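Local structure of fructuronate-tagaturonate epimerase UxaE from Cohnella laeviribosi in complex with 1 glycerol (Cohnella laeviribosi, 6IL9) at residues T279-I292 and V328-L340. The protein catalyses the interconversion of fructuronate and tagaturonate by epimerisation, with a zinc ion bound in its TIM barrel. Sequence-based numbering, arbitrary orientation.
Sequences TAPGSHFLVASELI and VHAAIADRFGYKL
Helices 281-292 and 328-336 run side by side in the same direction, 14° apart with axes 9.4 Å apart, pairing P281 with H329, F285 with I332 and A288 with F336. H284 reaches across, CG anti to the backbone N (chi1 174°), and both ring nitrogens are engaged. H284 ND1 hydrogen-bonds H329 ND1 at 3.0 Å, and H284 NE2 hydrogen-bonds Y338 OH at 2.6 Å. Either partner could be the donor in each bond. The two bonds at the rim fix the rotation of the H284 ring. They join H284 of the first helix, H329 of the second and Y338 of the turn before strand 339-342 into one buried aromatic cluster. The H284 ring meets the H329 and Y338 rings rim to rim, without stacking on either. I332 CG2 lies over one face of the H284 ring in a CH-pi contact, 3.7 Å from its centroid. P281 CG makes a second CH-pi contact, over one face of the H329 ring, 3.9 Å from its centroid. The H329 ring edge faces T279 O. P281 CB also packs on V328 CG1.

Further along, F336 is a knob in the hole formed by F285, A288, S289 and I292. Its CD2 lies 3.6 Å from A288 CB, and its CZ lies 3.8 Å from F285 CE1. The F285 and F336 rings meet obliquely, planes at 47°. F285 also meets the F223 ring and touches I230 and F232 of strand 228-232. G337, the first residue past the helix, has positive phi, and the chain turns through Y338 into strand 339-342. This is the packing of neighbouring outer helices in a TIM barrel: both follow barrel strands, 267-271 and 300-302, and the second leads into the next strand.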
loop_
_atom_site.group_PDB
_atom_site.type_symbol
_atom_site.label_atom_id
_atom_site.label_comp_id
_atom_site.label_asym_id
_atom_site.label_seq_id
_atom_site.Cartn_x
_atom_site.Cartn_y
_atom_site.Cartn_z
ATOM N N THR A 279 19.461 -6.041 2.986
ATOM C CA THR A 279 19.472 -6.441 4.387
ATOM C C THR A 279 19.958 -7.880 4.484
ATOM O O THR A 279 19.231 -8.810 4.114
ATOM C CB THR A 279 18.088 -6.308 5.017
ATOM O OG1 THR A 279 17.508 -5.038 4.685
ATOM C CG2 THR A 279 18.188 -6.442 6.527
ATOM N N ALA A 280 21.169 -8.070 4.999
ATOM C CA ALA A 280 21.662 -9.415 5.241
ATOM C C ALA A 280 20.793 -10.101 6.292
ATOM O O ALA A 280 20.362 -9.454 7.257
ATOM C CB ALA A 280 23.118 -9.382 5.713
ATOM N N PRO A 281 20.506 -11.397 6.139
ATOM C CA PRO A 281 19.749 -12.093 7.197
ATOM C C PRO A 281 20.378 -11.959 8.582
ATOM O O PRO A 281 19.656 -11.797 9.579
ATOM C CB PRO A 281 19.725 -13.547 6.697
ATOM C CG PRO A 281 19.736 -13.415 5.198
ATOM C CD PRO A 281 20.664 -12.228 4.927
ATOM N N GLY A 282 21.709 -11.978 8.678
ATOM C CA GLY A 282 22.338 -11.799 9.979
ATOM C C GLY A 282 22.103 -10.415 10.569
ATOM O O GLY A 282 21.947 -10.266 11.787
ATOM N N SER A 283 22.092 -9.383 9.721
ATOM C CA SER A 283 21.773 -8.040 10.202
ATOM C C SER A 283 20.322 -7.963 10.649
ATOM O O SER A 283 20.005 -7.340 11.670
ATOM C CB SER A 283 22.046 -7.015 9.106
ATOM O OG SER A 283 23.341 -7.189 8.567
ATOM N N HIS A 284 19.433 -8.592 9.882
ATOM C CA HIS A 284 18.021 -8.688 10.253
ATOM C C HIS A 284 17.863 -9.294 11.645
ATOM O O HIS A 284 17.118 -8.771 12.487
ATOM C CB HIS A 284 17.317 -9.517 9.171
ATOM C CG HIS A 284 15.879 -9.836 9.449
ATOM N ND1 HIS A 284 15.176 -10.738 8.679
ATOM C CD2 HIS A 284 15.011 -9.380 10.382
ATOM C CE1 HIS A 284 13.935 -10.823 9.124
ATOM N NE2 HIS A 284 13.809 -10.015 10.162
ATOM N N PHE A 285 18.572 -10.393 11.913
ATOM C CA PHE A 285 18.528 -11.001 13.239
ATOM C C PHE A 285 18.924 -10.003 14.323
ATOM O O PHE A 285 18.273 -9.915 15.370
ATOM C CB PHE A 285 19.444 -12.225 13.295
ATOM C CG PHE A 285 19.435 -12.915 14.629
ATOM C CD1 PHE A 285 18.446 -13.844 14.941
ATOM C CD2 PHE A 285 20.398 -12.630 15.587
ATOM C CE1 PHE A 285 18.426 -14.476 16.170
ATOM C CE2 PHE A 285 20.378 -13.248 16.812
ATOM C CZ PHE A 285 19.386 -14.179 17.112
ATOM N N LEU A 286 20.016 -9.267 14.106
ATOM C CA LEU A 286 20.477 -8.337 15.135
ATOM C C LEU A 286 19.449 -7.234 15.385
ATOM O O LEU A 286 19.150 -6.904 16.540
ATOM C CB LEU A 286 21.823 -7.735 14.730
ATOM C CG LEU A 286 22.432 -6.726 15.712
ATOM C CD1 LEU A 286 23.933 -6.977 15.851
ATOM C CD2 LEU A 286 22.192 -5.312 15.231
ATOM N N VAL A 287 18.897 -6.662 14.315
ATOM C CA VAL A 287 17.897 -5.608 14.466
ATOM C C VAL A 287 16.707 -6.130 15.260
ATOM O O VAL A 287 16.282 -5.521 16.247
ATOM C CB VAL A 287 17.467 -5.075 13.087
ATOM C CG1 VAL A 287 16.239 -4.151 13.222
ATOM C CG2 VAL A 287 18.632 -4.361 12.398
ATOM N N ALA A 288 16.181 -7.293 14.860
ATOM C CA ALA A 288 15.009 -7.846 15.535
ATOM C C ALA A 288 15.318 -8.177 16.985
ATOM O O ALA A 288 14.533 -7.862 17.885
ATOM C CB ALA A 288 14.518 -9.097 14.795
ATOM N N SER A 289 16.481 -8.783 17.235
ATOM C CA SER A 289 16.838 -9.158 18.594
ATOM C C SER A 289 16.906 -7.935 19.497
ATOM O O SER A 289 16.470 -7.979 20.652
ATOM C CB SER A 289 18.177 -9.894 18.592
ATOM O OG SER A 289 18.463 -10.409 19.871
ATOM N N GLU A 290 17.452 -6.832 18.987
ATOM C CA GLU A 290 17.544 -5.624 19.796
ATOM C C GLU A 290 16.171 -5.045 20.082
ATOM O O GLU A 290 15.908 -4.582 21.195
ATOM C CB GLU A 290 18.406 -4.578 19.093
ATOM C CG GLU A 290 19.869 -4.949 19.047
ATOM C CD GLU A 290 20.426 -5.245 20.421
ATOM O OE1 GLU A 290 20.534 -4.309 21.251
ATOM O OE2 GLU A 290 20.749 -6.421 20.672
ATOM N N LEU A 291 15.300 -5.019 19.075
ATOM C CA LEU A 291 13.965 -4.469 19.273
ATOM C C LEU A 291 13.158 -5.332 20.226
ATOM O O LEU A 291 12.502 -4.825 21.141
ATOM C CB LEU A 291 13.249 -4.363 17.932
ATOM C CG LEU A 291 13.898 -3.407 16.946
ATOM C CD1 LEU A 291 13.209 -3.546 15.618
ATOM C CD2 LEU A 291 13.786 -1.985 17.468
ATOM N N ILE A 292 13.169 -6.645 20.003
ATOM C CA ILE A 292 12.386 -7.530 20.855
ATOM C C ILE A 292 12.911 -7.476 22.287
ATOM O O ILE A 292 12.138 -7.494 23.256
ATOM C CB ILE A 292 12.390 -8.955 20.265
ATOM C CG1 ILE A 292 11.813 -8.939 18.845
ATOM C CG2 ILE A 292 11.566 -9.865 21.099
ATOM C CD1 ILE A 292 10.364 -8.538 18.761
ATOM N N VAL A 328 16.190 -17.855 5.435
ATOM C CA VAL A 328 16.684 -17.370 6.723
ATOM C C VAL A 328 15.833 -16.207 7.227
ATOM O O VAL A 328 15.471 -16.155 8.409
ATOM C CB VAL A 328 18.165 -16.975 6.617
ATOM C CG1 VAL A 328 18.727 -16.746 8.010
ATOM C CG2 VAL A 328 18.939 -18.069 5.909
ATOM N N HIS A 329 15.522 -15.248 6.344
ATOM C CA HIS A 329 14.668 -14.120 6.717
ATOM C C HIS A 329 13.359 -14.611 7.313
ATOM O O HIS A 329 12.893 -14.090 8.332
ATOM C CB HIS A 329 14.353 -13.246 5.500
ATOM C CG HIS A 329 15.478 -12.368 5.052
ATOM N ND1 HIS A 329 16.170 -11.544 5.912
ATOM C CD2 HIS A 329 15.998 -12.153 3.821
ATOM C CE1 HIS A 329 17.086 -10.875 5.232
ATOM N NE2 HIS A 329 17.005 -11.228 3.964
ATOM N N ALA A 330 12.745 -15.615 6.674
ATOM C CA ALA A 330 11.465 -16.137 7.153
ATOM C C ALA A 330 11.621 -16.839 8.492
ATOM O O ALA A 330 10.722 -16.778 9.339
ATOM C CB ALA A 330 10.867 -17.108 6.134
ATOM N N ALA A 331 12.747 -17.528 8.692
ATOM C CA ALA A 331 12.994 -18.201 9.964
ATOM C C ALA A 331 13.179 -17.193 11.092
ATOM O O ALA A 331 12.741 -17.432 12.226
ATOM C CB ALA A 331 14.222 -19.112 9.845
ATOM N N ILE A 332 13.843 -16.074 10.799
ATOM C CA ILE A 332 14.018 -15.020 11.799
ATOM C C ILE A 332 12.672 -14.436 12.199
ATOM O O ILE A 332 12.387 -14.243 13.387
ATOM C CB ILE A 332 14.960 -13.929 11.264
ATOM C CG1 ILE A 332 16.362 -14.501 11.078
ATOM C CG2 ILE A 332 14.957 -12.706 12.211
ATOM C CD1 ILE A 332 17.217 -13.657 10.128
ATOM N N ALA A 333 11.830 -14.126 11.210
ATOM C CA ALA A 333 10.486 -13.639 11.504
ATOM C C ALA A 333 9.715 -14.622 12.382
ATOM O O ALA A 333 9.025 -14.215 13.320
ATOM C CB ALA A 333 9.725 -13.383 10.208
ATOM N N ASP A 334 9.811 -15.915 12.082
ATOM C CA ASP A 334 9.092 -16.917 12.868
ATOM C C ASP A 334 9.626 -16.962 14.294
ATOM O O ASP A 334 8.855 -17.081 15.253
ATOM C CB ASP A 334 9.218 -18.298 12.211
ATOM C CG ASP A 334 8.331 -18.458 10.967
ATOM O OD1 ASP A 334 7.428 -17.625 10.736
ATOM O OD2 ASP A 334 8.542 -19.433 10.210
ATOM N N ARG A 335 10.944 -16.860 14.444
ATOM C CA ARG A 335 11.559 -16.902 15.766
ATOM C C ARG A 335 11.002 -15.809 16.669
ATOM O O ARG A 335 10.686 -16.060 17.838
ATOM C CB ARG A 335 13.078 -16.773 15.616
ATOM C CG ARG A 335 13.820 -16.124 16.798
ATOM C CD ARG A 335 14.080 -17.087 17.923
ATOM N NE ARG A 335 14.817 -16.450 19.027
ATOM C CZ ARG A 335 14.255 -15.704 19.983
ATOM N NH1 ARG A 335 12.956 -15.485 19.979
ATOM N NH2 ARG A 335 15.007 -15.171 20.945
ATOM N N PHE A 336 10.852 -14.597 16.136
ATOM C CA PHE A 336 10.487 -13.438 16.940
ATOM C C PHE A 336 9.003 -13.094 16.874
ATOM O O PHE A 336 8.539 -12.281 17.690
ATOM C CB PHE A 336 11.321 -12.224 16.508
ATOM C CG PHE A 336 12.774 -12.340 16.868
ATOM C CD1 PHE A 336 13.164 -12.387 18.196
ATOM C CD2 PHE A 336 13.747 -12.427 15.886
ATOM C CE1 PHE A 336 14.509 -12.511 18.547
ATOM C CE2 PHE A 336 15.084 -12.546 16.222
ATOM C CZ PHE A 336 15.468 -12.593 17.561
ATOM N N GLY A 337 8.254 -13.659 15.919
ATOM C CA GLY A 337 6.805 -13.607 15.921
ATOM C C GLY A 337 6.178 -12.661 14.910
ATOM O O GLY A 337 4.969 -12.759 14.671
ATOM N N TYR A 338 6.938 -11.721 14.345
ATOM C CA TYR A 338 6.371 -10.800 13.371
ATOM C C TYR A 338 6.395 -11.455 11.991
ATOM O O TYR A 338 6.899 -12.568 11.817
ATOM C CB TYR A 338 7.141 -9.471 13.385
ATOM C CG TYR A 338 8.618 -9.645 13.144
ATOM C CD1 TYR A 338 9.128 -9.760 11.850
ATOM C CD2 TYR A 338 9.514 -9.695 14.213
ATOM C CE1 TYR A 338 10.481 -9.943 11.636
ATOM C CE2 TYR A 338 10.864 -9.859 14.003
ATOM C CZ TYR A 338 11.336 -9.990 12.711
ATOM O OH TYR A 338 12.685 -10.165 12.517
ATOM N N LYS A 339 5.836 -10.763 10.992
ATOM C CA LYS A 339 5.761 -11.268 9.624
ATOM C C LYS A 339 6.757 -10.545 8.730
ATOM O O LYS A 339 7.066 -9.374 8.946
ATOM C CB LYS A 339 4.360 -11.061 9.029
ATOM C CG LYS A 339 3.213 -11.460 9.929
ATOM C CD LYS A 339 1.916 -11.495 9.145
ATOM C CE LYS A 339 1.511 -10.134 8.619
ATOM N NZ LYS A 339 0.097 -10.168 8.079
ATOM N N LEU A 340 7.207 -11.233 7.680
ATOM C CA LEU A 340 7.921 -10.547 6.610
ATOM C C LEU A 340 6.959 -9.707 5.788
ATOM O O LEU A 340 5.834 -10.128 5.491
ATOM C CB LEU A 340 8.613 -11.553 5.694
ATOM C CG LEU A 340 9.779 -12.334 6.273
ATOM C CD1 LEU A 340 10.352 -13.220 5.161
ATOM C CD2 LEU A 340 10.830 -11.395 6.826
#